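Local atomic coordinates of M32 carboxypeptidase (Chitinophagaceae bacterium, PDB entry 7A03), a protein that probably acts as a metal-dependent carboxypeptidase of the M32 (Carboxypeptidase Taq) family, cleaving amino acids from the C-terminal ends of peptides. Residues Ala126-Val131 / Pro399-Gly404; His155-Leu160 / Gly371-Ser376; Pro196-Phe201 / Leu334-Lys339; Leu273-Leu278 / Gly294-Gln299. All coordinates share one frame; numbering follows the deposited sequence.

Contact 1 (Ala126-Val131 / Pro399-Gly404); sequences ANDYQV and PNDTQG
Asn127 presses its side-chain amide against the turn that begins at Asp401. Its OD1 accepts from the backbone N of Thr402 at 2.9 Å, the donor tilted 27° from the carbonyl plane, while the methyl CG2 of Thr402 lies 3.3 Å from that same OD1. The other branch, ND2, lies beside Thr402 OG1, and the amide of Asn400 crosses that of Asn127 at a steep angle. A chi1 of -145°, off the staggered value, gives the amide this reach. A second bond runs the other way: Tyr129 N donates to Asp401 OD2 over 2.8 Å, coming from above the carboxylate plane. Water 1 adds a bridge, donating a hydrogen bond to Asn127 O at 2.7 Å and accepting from Asp401 N.

These groups lie at the joint between helices 103-126 and 129-150. Asn127, with positive phi, is the C-prime residue of a Schellman motif closing the first helix, and Asp128 is the N-cap of the next, its OD2 accepting from Gln130 N. Asp401 OD2 lies 4.0 Å from Asp128 OD2, a like-charge approach that the N-H groups at the helix start probably make tolerable.

Further out, Asn400 OD1 accepts from Gln403 N, an Asx motif, and also from Thr402 OG1 (2.9 Å), the two donors coming from opposite faces of its amide plane. Tyr129 turns its ring away from the turn to rest on Leu382 and Asn383 of helix 382-394, and its OH is hydrogen-bonded to Thr379 O.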
loop_
_atom_site.group_PDB
_atom_site.type_symbol
_atom_site.label_atom_id
_atom_site.label_comp_id
_atom_site.label_asym_id
_atom_site.label_seq_id
_atom_site.Cartn_x
_atom_site.Cartn_y
_atom_site.Cartn_z
ATOM N N ALA A 126 -5.737 14.966 -23.520
ATOM C CA ALA A 126 -6.705 16.000 -23.870
ATOM C C ALA A 126 -7.180 16.797 -22.660
ATOM O O ALA A 126 -7.847 17.822 -22.836
ATOM C CB ALA A 126 -7.910 15.370 -24.570
ATOM N N ASN A 127 -6.849 16.349 -21.445
ATOM C CA ASN A 127 -7.307 16.975 -20.202
ATOM C C ASN A 127 -8.832 17.078 -20.144
ATOM O O ASN A 127 -9.399 18.116 -19.791
ATOM C CB ASN A 127 -6.633 18.326 -19.950
ATOM C CG ASN A 127 -6.380 18.576 -18.480
ATOM O OD1 ASN A 127 -7.106 18.068 -17.623
ATOM N ND2 ASN A 127 -5.347 19.354 -18.178
ATOM N N ASP A 128 -9.499 15.979 -20.494
ATOM C CA ASP A 128 -10.959 15.958 -20.548
ATOM C C ASP A 128 -11.445 14.587 -20.113
ATOM O O ASP A 128 -11.175 13.587 -20.786
ATOM C CB ASP A 128 -11.468 16.277 -21.959
ATOM C CG ASP A 128 -12.988 16.335 -22.041
ATOM O OD1 ASP A 128 -13.511 16.614 -23.138
ATOM O OD2 ASP A 128 -13.669 16.112 -21.018
ATOM N N TYR A 129 -12.199 14.555 -19.012
ATOM C CA TYR A 129 -12.691 13.288 -18.489
ATOM C C TYR A 129 -13.658 12.614 -19.453
ATOM O O TYR A 129 -13.730 11.378 -19.493
ATOM C CB TYR A 129 -13.366 13.515 -17.134
ATOM C CG TYR A 129 -14.294 12.393 -16.744
ATOM C CD1 TYR A 129 -13.793 11.202 -16.240
ATOM C CD2 TYR A 129 -15.669 12.516 -16.897
ATOM C CE1 TYR A 129 -14.636 10.162 -15.894
ATOM C CE2 TYR A 129 -16.523 11.482 -16.549
ATOM C CZ TYR A 129 -15.995 10.309 -16.046
ATOM O OH TYR A 129 -16.839 9.281 -15.704
ATOM N N GLN A 130 -14.418 13.398 -20.224
ATOM C CA GLN A 130 -15.406 12.812 -21.123
ATOM C C GLN A 130 -14.771 11.914 -22.174
ATOM O O GLN A 130 -15.455 11.049 -22.729
ATOM C CB GLN A 130 -16.276 13.900 -21.760
ATOM C CG GLN A 130 -17.040 14.743 -20.748
ATOM C CD GLN A 130 -17.997 13.924 -19.891
ATOM O OE1 GLN A 130 -18.366 12.801 -20.242
ATOM N NE2 GLN A 130 -18.395 14.484 -18.752
ATOM N N VAL A 131 -13.477 12.090 -22.446
ATOM C CA VAL A 131 -12.761 11.148 -23.301
ATOM C C VAL A 131 -12.691 9.778 -22.639
ATOM O O VAL A 131 -12.835 8.740 -23.298
ATOM C CB VAL A 131 -11.362 11.699 -23.633
ATOM C CG1 VAL A 131 -10.503 10.628 -24.272
ATOM C CG2 VAL A 131 -11.472 12.913 -24.541
ATOM N N PRO A 399 -8.986 22.507 -10.776
ATOM C CA PRO A 399 -8.895 23.435 -11.913
ATOM C C PRO A 399 -9.040 22.769 -13.275
ATOM O O PRO A 399 -9.410 23.429 -14.250
ATOM C CB PRO A 399 -7.497 24.039 -11.741
ATOM C CG PRO A 399 -6.699 22.923 -11.123
ATOM C CD PRO A 399 -7.660 22.167 -10.231
ATOM N N ASN A 400 -8.731 21.479 -13.359
ATOM C CA ASN A 400 -8.896 20.713 -14.586
ATOM C C ASN A 400 -8.939 19.236 -14.214
ATOM O O ASN A 400 -8.714 18.860 -13.061
ATOM C CB ASN A 400 -7.776 21.008 -15.589
ATOM C CG ASN A 400 -6.400 20.872 -14.976
ATOM O OD1 ASN A 400 -5.949 19.767 -14.674
ATOM N ND2 ASN A 400 -5.723 22.000 -14.788
ATOM N N ASP A 401 -9.220 18.399 -15.214
ATOM C CA ASP A 401 -9.492 16.990 -14.939
ATOM C C ASP A 401 -8.242 16.195 -14.563
ATOM O O ASP A 401 -8.339 15.249 -13.775
ATOM C CB ASP A 401 -10.230 16.357 -16.114
ATOM C CG ASP A 401 -11.685 16.765 -16.165
ATOM O OD1 ASP A 401 -12.231 17.169 -15.112
ATOM O OD2 ASP A 401 -12.291 16.689 -17.257
ATOM N N THR A 402 -7.068 16.537 -15.105
ATOM C CA THR A 402 -5.865 15.826 -14.677
ATOM C C THR A 402 -5.520 16.128 -13.221
ATOM O O THR A 402 -4.914 15.291 -12.545
ATOM C CB THR A 402 -4.676 16.096 -15.607
ATOM O OG1 THR A 402 -4.390 17.497 -15.643
ATOM C CG2 THR A 402 -4.975 15.605 -17.018
ATOM N N GLN A 403 -5.906 17.303 -12.717
ATOM C CA GLN A 403 -5.797 17.596 -11.293
ATOM C C GLN A 403 -6.977 17.059 -10.494
ATOM O O GLN A 403 -7.005 17.228 -9.268
ATOM C CB GLN A 403 -5.656 19.105 -11.071
ATOM C CG GLN A 403 -4.364 19.691 -11.612
ATOM C CD GLN A 403 -3.159 19.289 -10.785
ATOM O OE1 GLN A 403 -3.080 19.590 -9.593
ATOM N NE2 GLN A 403 -2.210 18.614 -11.413
ATOM N N GLY A 404 -7.944 16.430 -11.156
ATOM C CA GLY A 404 -9.128 15.909 -10.513
ATOM C C GLY A 404 -9.325 14.429 -10.759
ATOM O O GLY A 404 -8.480 13.618 -10.376
HETATM O O HOH W 1 -10.156 19.546 -17.638
#

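Contact 2 (His155-Leu160 / Gly371-Ser376); sequences HPYNAL and GLIDGS
Ile373, near the C-terminal end of helix 358-374, packs against the first turn of helix 157-164, a helix-end contact inside the largely helical M32 fold. From CB, which looks toward Tyr157 CD1, the side chain divides. CG2, anti to the backbone N, lies 3.8 Å from Tyr157 N. CG1 takes the other branch and meets Tyr157 CD1 at 4.0 Å, approaching the ring obliquely. At the tip, CD1 of Ile373 comes to 3.9 Å from CD1 of Leu160, the two side chains reaching toward each other tip to tip. Thr147 of helix 129-150 touches both, as well as Pro156.

Beside this apolar patch lies a polar one. In one of the two conformers of His155, NE2 donates to Asp374 OD2 at 3.1 Å on the anti side of the carboxylate, with a bent N-H...O angle of 142°. The opposite ring nitrogen, ND1, accepts from Tyr157 N at 3.0 Å in the ring plane, a capping bond that fixes the turn of the imidazole. An alanine in place of Asp374 would probably leave His155 NE2 without this acceptor and the Asx turn to Ser376 without its closing oxygen. A chi1 of 72° sets the carboxylate between backbone N and carbonyl carbon; there Asp374 OD1 accepts from Ser376 N at 2.7 Å and, on its syn lone pair, from Ser376 OG.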
loop_
_atom_site.group_PDB
_atom_site.type_symbol
_atom_site.label_atom_id
_atom_site.label_comp_id
_atom_site.label_asym_id
_atom_site.label_seq_id
_atom_site.Cartn_x
_atom_site.Cartn_y
_atom_site.Cartn_z
ATOM N N HIS A 155 -24.216 -5.295 0.525
ATOM C CA HIS A 155 -23.841 -4.295 -0.467
ATOM C C HIS A 155 -22.933 -4.941 -1.509
ATOM O O HIS A 155 -21.946 -5.600 -1.139
ATOM C CB HIS A 155 -23.127 -3.113 0.203
ATOM C CG HIS A 155 -23.067 -1.884 -0.649
ATOM N ND1 HIS A 155 -22.341 -1.824 -1.819
ATOM C CD2 HIS A 155 -23.645 -0.668 -0.505
ATOM C CE1 HIS A 155 -22.473 -0.627 -2.359
ATOM N NE2 HIS A 155 -23.258 0.095 -1.582
ATOM N N PRO A 156 -23.232 -4.773 -2.802
ATOM C CA PRO A 156 -22.391 -5.405 -3.839
ATOM C C PRO A 156 -20.936 -4.995 -3.786
ATOM O O PRO A 156 -20.058 -5.816 -4.086
ATOM C CB PRO A 156 -23.032 -4.940 -5.155
ATOM C CG PRO A 156 -23.950 -3.793 -4.776
ATOM C CD PRO A 156 -24.384 -4.051 -3.370
ATOM N N TYR A 157 -20.657 -3.742 -3.422
ATOM C CA TYR A 157 -19.278 -3.279 -3.311
ATOM C C TYR A 157 -18.457 -4.134 -2.343
ATOM O O TYR A 157 -17.237 -4.228 -2.505
ATOM C CB TYR A 157 -19.308 -1.800 -2.905
ATOM C CG TYR A 157 -17.990 -1.063 -2.897
ATOM C CD1 TYR A 157 -17.082 -1.180 -3.942
ATOM C CD2 TYR A 157 -17.671 -0.226 -1.843
ATOM C CE1 TYR A 157 -15.888 -0.479 -3.920
ATOM C CE2 TYR A 157 -16.481 0.460 -1.812
ATOM C CZ TYR A 157 -15.596 0.331 -2.846
ATOM O OH TYR A 157 -14.421 1.032 -2.803
ATOM N N ASN A 158 -19.106 -4.802 -1.383
ATOM C CA ASN A 158 -18.388 -5.680 -0.462
ATOM C C ASN A 158 -17.645 -6.778 -1.199
ATOM O O ASN A 158 -16.617 -7.263 -0.713
ATOM C CB ASN A 158 -19.357 -6.326 0.519
ATOM C CG ASN A 158 -19.852 -5.349 1.558
ATOM O OD1 ASN A 158 -19.262 -4.278 1.736
ATOM N ND2 ASN A 158 -20.926 -5.705 2.251
ATOM N N ALA A 159 -18.162 -7.205 -2.352
ATOM C CA ALA A 159 -17.470 -8.247 -3.107
ATOM C C ALA A 159 -16.118 -7.751 -3.594
ATOM O O ALA A 159 -15.134 -8.508 -3.611
ATOM C CB ALA A 159 -18.330 -8.723 -4.279
ATOM N N LEU A 160 -16.041 -6.471 -3.970
ATOM C CA LEU A 160 -14.790 -5.931 -4.482
ATOM C C LEU A 160 -13.858 -5.532 -3.340
ATOM O O LEU A 160 -12.656 -5.821 -3.392
ATOM C CB LEU A 160 -15.084 -4.756 -5.420
ATOM C CG LEU A 160 -16.087 -5.085 -6.542
ATOM C CD1 LEU A 160 -16.252 -3.901 -7.482
ATOM C CD2 LEU A 160 -15.604 -6.289 -7.321
ATOM N N GLY A 371 -20.806 4.270 -4.688
ATOM C CA GLY A 371 -21.961 4.678 -5.462
ATOM C C GLY A 371 -21.926 4.161 -6.880
ATOM O O GLY A 371 -22.977 3.856 -7.453
ATOM N N LEU A 372 -20.731 4.044 -7.462
ATOM C CA LEU A 372 -20.645 3.520 -8.821
ATOM C C LEU A 372 -21.080 2.066 -8.855
ATOM O O LEU A 372 -21.770 1.633 -9.789
ATOM C CB LEU A 372 -19.222 3.662 -9.357
ATOM C CG LEU A 372 -18.746 5.080 -9.696
ATOM C CD1 LEU A 372 -17.270 5.061 -10.058
ATOM C CD2 LEU A 372 -19.563 5.696 -10.828
ATOM N N ILE A 373 -20.722 1.312 -7.818
ATOM C CA ILE A 373 -20.972 -0.123 -7.820
ATOM C C ILE A 373 -22.393 -0.454 -7.376
ATOM O O ILE A 373 -22.964 -1.457 -7.820
ATOM C CB ILE A 373 -19.888 -0.843 -7.000
ATOM C CG1 ILE A 373 -18.512 -0.572 -7.615
ATOM C CG2 ILE A 373 -20.151 -2.337 -6.947
ATOM C CD1 ILE A 373 -18.391 -1.016 -9.074
ATOM N N ASP A 374 -22.996 0.360 -6.506
ATOM C CA ASP A 374 -24.386 0.111 -6.141
ATOM C C ASP A 374 -25.382 0.714 -7.122
ATOM O O ASP A 374 -26.571 0.379 -7.058
ATOM C CB ASP A 374 -24.685 0.471 -4.674
ATOM C CG ASP A 374 -24.702 1.975 -4.400
ATOM O OD1 ASP A 374 -24.814 2.791 -5.340
ATOM O OD2 ASP A 374 -24.612 2.344 -3.208
ATOM N N GLY A 375 -24.927 1.569 -8.032
ATOM C CA GLY A 375 -25.789 2.191 -9.008
ATOM C C GLY A 375 -26.307 3.560 -8.630
ATOM O O GLY A 375 -27.022 4.175 -9.432
ATOM N N SER A 376 -25.970 4.064 -7.443
ATOM C CA SER A 376 -26.507 5.343 -6.999
ATOM C C SER A 376 -25.750 6.529 -7.577
ATOM O O SER A 376 -26.287 7.639 -7.601
ATOM C CB SER A 376 -26.525 5.417 -5.471
ATOM O OG SER A 376 -25.210 5.514 -4.954
#

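Contact 3 (Pro196-Phe201 / Leu334-Lys339); sequences PARRDF and LQEFYK
Phe201 and Arg198, on the loop that joins helix 170-192 to helix 208-222, lie against helix 334-341 of this mostly helical peptidase, one on the buried side of the contact and the other at the surface. The packing is close at Phe201. Its ring meets the helix edge-on, with CZ 3.7 Å from Glu336 O, and its CE1 lies 4.1 Å from CD1 of Phe337, the two side chains slanting past each other. A chi1 of 50° sets the ring between its own backbone N and carbonyl carbon, where Arg199 CA covers part of one face. Phe337 carries the packing deeper, into Trp314 and Tyr318 of helix 311-324 and Trp263 of helix 258-277.

Toward solvent the contact is looser and polar. In one of the two conformers of Arg198, an extended chain brings NH1 to 3.1 Å from Glu336 OE1 as a salt bridge; the bond from NH1 to OE2 is weak, and the guanidinium and carboxylate planes stand 77° apart. Each partner is held a second time, NH1 by Asn331 O and OE1 by Ser333 N. An alanine replacing Glu336 would probably leave Arg198 without its opposite charge and Ser333 N without this acceptor. At the far end Ala197 CB only approaches Lys339 CB, whose amino group goes off to Gly500 O. Between the loose and tight parts, water 2 donates to Arg198 O at 2.6 Å and to Glu336 O at 2.7 Å.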
loop_
_atom_site.group_PDB
_atom_site.type_symbol
_atom_site.label_atom_id
_atom_site.label_comp_id
_atom_site.label_asym_id
_atom_site.label_seq_id
_atom_site.Cartn_x
_atom_site.Cartn_y
_atom_site.Cartn_z
ATOM N N PRO A 196 2.055 30.116 9.900
ATOM C CA PRO A 196 2.874 29.378 8.929
ATOM C C PRO A 196 4.300 29.163 9.418
ATOM O O PRO A 196 4.916 30.048 10.018
ATOM C CB PRO A 196 2.841 30.275 7.687
ATOM C CG PRO A 196 1.559 31.033 7.811
ATOM C CD PRO A 196 1.362 31.263 9.286
ATOM N N ALA A 197 4.821 27.971 9.140
ATOM C CA ALA A 197 6.148 27.551 9.566
ATOM C C ALA A 197 7.142 27.723 8.425
ATOM O O ALA A 197 6.782 27.590 7.253
ATOM C CB ALA A 197 6.130 26.083 9.998
ATOM N N ARG A 198 8.359 28.103 8.832
ATOM C CA ARG A 198 9.555 28.004 8.019
ATOM C C ARG A 198 9.717 26.579 7.524
ATOM O O ARG A 198 9.447 25.608 8.239
ATOM C CB ARG A 198 10.771 28.391 8.868
ATOM C CG ARG A 198 12.024 28.751 8.076
ATOM C CD ARG A 198 13.243 28.813 8.991
ATOM N NE ARG A 198 14.503 28.823 8.249
ATOM C CZ ARG A 198 15.704 28.762 8.815
ATOM N NH1 ARG A 198 15.812 28.684 10.132
ATOM N NH2 ARG A 198 16.798 28.773 8.061
ATOM N N ARG A 199 10.217 26.473 6.306
ATOM C CA ARG A 199 10.086 25.284 5.465
ATOM C C ARG A 199 10.809 25.378 4.122
ATOM O O ARG A 199 11.094 24.347 3.507
ATOM C CB ARG A 199 8.624 24.856 5.267
ATOM C CG ARG A 199 8.493 23.374 4.970
ATOM C CD ARG A 199 7.109 22.949 4.514
ATOM N NE ARG A 199 7.131 21.551 4.089
ATOM C CZ ARG A 199 6.235 20.992 3.283
ATOM N NH1 ARG A 199 5.231 21.715 2.804
ATOM N NH2 ARG A 199 6.344 19.710 2.955
ATOM N N ASP A 200 11.129 26.586 3.649
ATOM C CA ASP A 200 11.737 26.674 2.327
ATOM C C ASP A 200 13.140 26.076 2.283
ATOM O O ASP A 200 13.643 25.790 1.190
ATOM C CB ASP A 200 11.669 28.091 1.757
ATOM C CG ASP A 200 12.429 29.097 2.587
ATOM O OD1 ASP A 200 12.988 28.719 3.641
ATOM O OD2 ASP A 200 12.462 30.277 2.176
ATOM N N PHE A 201 13.766 25.845 3.443
ATOM C CA PHE A 201 15.041 25.138 3.461
ATOM C C PHE A 201 14.934 23.734 2.884
ATOM O O PHE A 201 15.946 23.180 2.435
ATOM C CB PHE A 201 15.615 25.082 4.882
ATOM C CG PHE A 201 14.636 24.599 5.927
ATOM C CD1 PHE A 201 14.424 23.241 6.128
ATOM C CD2 PHE A 201 13.955 25.504 6.727
ATOM C CE1 PHE A 201 13.523 22.790 7.088
ATOM C CE2 PHE A 201 13.069 25.060 7.697
ATOM C CZ PHE A 201 12.859 23.704 7.878
ATOM N N LEU A 334 16.092 21.882 15.307
ATOM C CA LEU A 334 15.374 20.611 15.298
ATOM C C LEU A 334 13.866 20.829 15.215
ATOM O O LEU A 334 13.181 20.163 14.429
ATOM C CB LEU A 334 15.743 19.779 16.530
ATOM C CG LEU A 334 14.870 18.565 16.866
ATOM C CD1 LEU A 334 14.934 17.533 15.776
ATOM C CD2 LEU A 334 15.262 17.960 18.239
ATOM N N GLN A 335 13.340 21.773 16.002
ATOM C CA GLN A 335 11.905 22.056 15.996
ATOM C C GLN A 335 11.430 22.573 14.643
ATOM O O GLN A 335 10.366 22.165 14.157
ATOM C CB GLN A 335 11.561 23.062 17.100
ATOM C CG GLN A 335 11.167 22.418 18.407
ATOM C CD GLN A 335 9.956 21.517 18.258
ATOM O OE1 GLN A 335 9.029 21.822 17.511
ATOM N NE2 GLN A 335 9.971 20.390 18.951
ATOM N N GLU A 336 12.198 23.473 14.017
ATOM C CA GLU A 336 11.813 23.960 12.690
ATOM C C GLU A 336 11.762 22.823 11.679
ATOM O O GLU A 336 10.825 22.738 10.870
ATOM C CB GLU A 336 12.779 25.046 12.224
ATOM C CG GLU A 336 12.683 26.302 13.057
ATOM C CD GLU A 336 13.744 27.328 12.710
ATOM O OE1 GLU A 336 14.922 26.944 12.586
ATOM O OE2 GLU A 336 13.398 28.519 12.566
ATOM N N PHE A 337 12.765 21.944 11.712
ATOM C CA PHE A 337 12.803 20.819 10.791
ATOM C C PHE A 337 11.625 19.875 11.033
ATOM O O PHE A 337 10.960 19.434 10.084
ATOM C CB PHE A 337 14.142 20.097 10.933
ATOM C CG PHE A 337 14.316 18.976 9.957
ATOM C CD1 PHE A 337 14.779 19.221 8.669
ATOM C CD2 PHE A 337 14.020 17.677 10.327
ATOM C CE1 PHE A 337 14.934 18.185 7.764
ATOM C CE2 PHE A 337 14.169 16.646 9.423
ATOM C CZ PHE A 337 14.629 16.904 8.153
ATOM N N TYR A 338 11.335 19.584 12.306
ATOM C CA TYR A 338 10.236 18.687 12.672
ATOM C C TYR A 338 8.896 19.236 12.190
ATOM O O TYR A 338 8.077 18.512 11.588
ATOM C CB TYR A 338 10.260 18.520 14.193
ATOM C CG TYR A 338 9.072 17.830 14.812
ATOM C CD1 TYR A 338 8.758 16.509 14.502
ATOM C CD2 TYR A 338 8.273 18.496 15.721
ATOM C CE1 TYR A 338 7.672 15.883 15.079
ATOM C CE2 TYR A 338 7.188 17.875 16.303
ATOM C CZ TYR A 338 6.891 16.573 15.977
ATOM O OH TYR A 338 5.806 15.957 16.566
ATOM N N LYS A 339 8.679 20.531 12.396
ATOM C CA LYS A 339 7.441 21.139 11.929
ATOM C C LYS A 339 7.370 21.126 10.406
ATOM O O LYS A 339 6.305 20.871 9.829
ATOM C CB LYS A 339 7.324 22.558 12.477
ATOM C CG LYS A 339 7.105 22.612 13.991
ATOM C CD LYS A 339 5.911 21.747 14.391
ATOM C CE LYS A 339 5.781 21.602 15.903
ATOM N NZ LYS A 339 4.534 20.867 16.262
HETATM O O HOH W 2 9.337 24.977 10.748
#

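Contact 4 (Leu273-Leu278 / Gly294-Gln299); sequences LYEQGL and GIHESQ
Tyr274 and Glu275 lie shortly after the HExxH pattern of helix 258-277 (His267, Glu268, His271), the probable metal-binding sequence of this family though no metal is bound to those histidines here, and they pack against Ile295, His296 and Gln299 of helix 293-307. The two helical segments cross with axes 10.6 Å apart at closest and N-to-C directions at 120°.

Tyr274 fills the angle between them. With CG anti to the backbone N (chi1 -169°) its ring extends across to the second helix and turns an edge to the face of His296, a T-shaped pair whose ring planes lie 59° apart; CD2 of Tyr274 sits above the centre of the imidazole, 3.8 Å from ND1 of His296. The same CD2 lies 3.7 Å from Gln299 CG, and near the phenol end CE2 is 3.9 Å from Ile295 CG2. The hydroxyl itself bonds to Ala291 N.

The rim of the His296 ring is held differently. NE2 donates to Glu275 OE2 at 2.9 Å, on the anti lone pair of the carboxylate, and ring and carboxylate are nearly coplanar. Glu275 bends at chi2 to offer that oxygen, while its OE1 bonds to Ser241 OG.

Gripped at its edge and covered on a face, the imidazole is probably restrained from rotating. Because it also meets His271, the contact is consistent with a second-shell role, in which Glu275 orients His296 and His296 in turn helps to place a histidine of the HExxH pattern.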
loop_
_atom_site.group_PDB
_atom_site.type_symbol
_atom_site.label_atom_id
_atom_site.label_comp_id
_atom_site.label_asym_id
_atom_site.label_seq_id
_atom_site.Cartn_x
_atom_site.Cartn_y
_atom_site.Cartn_z
ATOM N N LEU A 273 11.355 -4.791 5.135
ATOM C CA LEU A 273 11.614 -5.521 6.368
ATOM C C LEU A 273 10.559 -6.599 6.571
ATOM O O LEU A 273 10.865 -7.711 7.036
ATOM C CB LEU A 273 11.634 -4.563 7.564
ATOM C CG LEU A 273 12.787 -3.568 7.624
ATOM C CD1 LEU A 273 12.472 -2.478 8.652
ATOM C CD2 LEU A 273 14.119 -4.273 7.952
ATOM N N TYR A 274 9.299 -6.280 6.232
ATOM C CA TYR A 274 8.266 -7.310 6.267
ATOM C C TYR A 274 8.619 -8.475 5.342
ATOM O O TYR A 274 8.591 -9.643 5.755
ATOM C CB TYR A 274 6.934 -6.686 5.835
ATOM C CG TYR A 274 5.677 -7.508 6.038
ATOM C CD1 TYR A 274 5.699 -8.747 6.676
ATOM C CD2 TYR A 274 4.448 -6.996 5.626
ATOM C CE1 TYR A 274 4.518 -9.463 6.885
ATOM C CE2 TYR A 274 3.260 -7.700 5.837
ATOM C CZ TYR A 274 3.308 -8.930 6.473
ATOM O OH TYR A 274 2.120 -9.606 6.677
ATOM N N GLU A 275 8.907 -8.174 4.070
ATOM C CA GLU A 275 9.205 -9.245 3.111
ATOM C C GLU A 275 10.417 -10.079 3.537
ATOM O O GLU A 275 10.422 -11.311 3.372
ATOM C CB GLU A 275 9.406 -8.668 1.717
ATOM C CG GLU A 275 8.111 -8.136 1.105
ATOM C CD GLU A 275 7.149 -9.257 0.723
ATOM O OE1 GLU A 275 7.611 -10.330 0.290
ATOM O OE2 GLU A 275 5.914 -9.078 0.826
ATOM N N GLN A 276 11.435 -9.438 4.114
ATOM C CA GLN A 276 12.615 -10.169 4.575
ATOM C C GLN A 276 12.319 -10.998 5.817
ATOM O O GLN A 276 13.134 -11.859 6.183
ATOM C CB GLN A 276 13.802 -9.231 4.806
ATOM C CG GLN A 276 14.386 -8.700 3.509
ATOM C CD GLN A 276 15.687 -7.929 3.704
ATOM O OE1 GLN A 276 15.906 -7.324 4.744
ATOM N NE2 GLN A 276 16.548 -7.942 2.697
ATOM N N GLY A 277 11.187 -10.750 6.478
ATOM C CA GLY A 277 10.812 -11.543 7.631
ATOM C C GLY A 277 9.864 -12.702 7.391
ATOM O O GLY A 277 9.585 -13.464 8.323
ATOM N N LEU A 278 9.375 -12.882 6.165
ATOM C CA LEU A 278 8.526 -14.032 5.871
ATOM C C LEU A 278 9.382 -15.302 5.800
ATOM O O LEU A 278 10.541 -15.255 5.381
ATOM C CB LEU A 278 7.783 -13.818 4.548
ATOM C CG LEU A 278 6.763 -12.671 4.575
ATOM C CD1 LEU A 278 6.462 -12.120 3.188
ATOM C CD2 LEU A 278 5.481 -13.079 5.285
ATOM N N GLY A 294 -3.428 -4.081 3.273
ATOM C CA GLY A 294 -3.502 -3.183 4.417
ATOM C C GLY A 294 -2.398 -3.415 5.434
ATOM O O GLY A 294 -1.798 -2.465 5.935
ATOM N N ILE A 295 -2.109 -4.675 5.751
ATOM C CA ILE A 295 -1.012 -4.949 6.678
ATOM C C ILE A 295 0.331 -4.542 6.059
ATOM O O ILE A 295 1.203 -3.969 6.727
ATOM C CB ILE A 295 -1.059 -6.417 7.161
ATOM C CG1 ILE A 295 -2.360 -6.713 7.938
ATOM C CG2 ILE A 295 0.197 -6.758 7.983
ATOM C CD1 ILE A 295 -2.563 -5.842 9.196
ATOM N N HIS A 296 0.515 -4.785 4.761
ATOM C CA HIS A 296 1.757 -4.329 4.149
ATOM C C HIS A 296 1.888 -2.804 4.246
ATOM O O HIS A 296 2.953 -2.262 4.612
ATOM C CB HIS A 296 1.815 -4.803 2.696
ATOM C CG HIS A 296 3.161 -5.305 2.290
ATOM N ND1 HIS A 296 4.334 -4.665 2.628
ATOM C CD2 HIS A 296 3.520 -6.417 1.609
ATOM C CE1 HIS A 296 5.361 -5.357 2.158
ATOM N NE2 HIS A 296 4.891 -6.425 1.538
ATOM N N GLU A 297 0.789 -2.093 3.956
ATOM C CA GLU A 297 0.825 -0.646 4.047
ATOM C C GLU A 297 1.062 -0.181 5.485
ATOM O O GLU A 297 1.700 0.853 5.696
ATOM C CB GLU A 297 -0.455 -0.052 3.441
ATOM C CG GLU A 297 -0.457 1.468 3.349
ATOM C CD GLU A 297 0.343 1.983 2.155
ATOM O OE1 GLU A 297 0.925 1.163 1.418
ATOM O OE2 GLU A 297 0.382 3.211 1.953
ATOM N N SER A 298 0.580 -0.934 6.484
ATOM C CA SER A 298 0.865 -0.566 7.871
ATOM C C SER A 298 2.360 -0.593 8.151
ATOM O O SER A 298 2.865 0.208 8.947
ATOM C CB SER A 298 0.145 -1.496 8.857
ATOM O OG SER A 298 0.799 -2.758 8.993
ATOM N N GLN A 299 3.079 -1.519 7.523
ATOM C CA GLN A 299 4.533 -1.552 7.736
ATOM C C GLN A 299 5.237 -0.341 7.113
ATOM O O GLN A 299 6.089 0.311 7.763
ATOM C CB GLN A 299 5.082 -2.855 7.167
ATOM C CG GLN A 299 4.490 -4.066 7.842
ATOM C CD GLN A 299 4.688 -4.012 9.342
ATOM O OE1 GLN A 299 5.780 -4.275 9.846
ATOM N NE2 GLN A 299 3.627 -3.643 10.071
#

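Contact 4 is the buried one, its centre about 10 Å from the centre of the chain; contact 1 is a surface contact and contacts 2 and 3 are partly buried. Several share elements: helix 129-150 starts in contact 1 and covers the apolar side of contact 2, while Phe337 of contact 3 packs on helix 258-277, which forms one side of contact 4. A histidine bonded to a carboxylate occurs in both contact 2 and contact 4, capping a helix in the first and met on its face by a tyrosine edge in the second. Toward the surface, one water bridge and backbone-to-side-chain bonds join contact 1; contact 3 has a salt bridge and, separately, a water between two carbonyl oxygens.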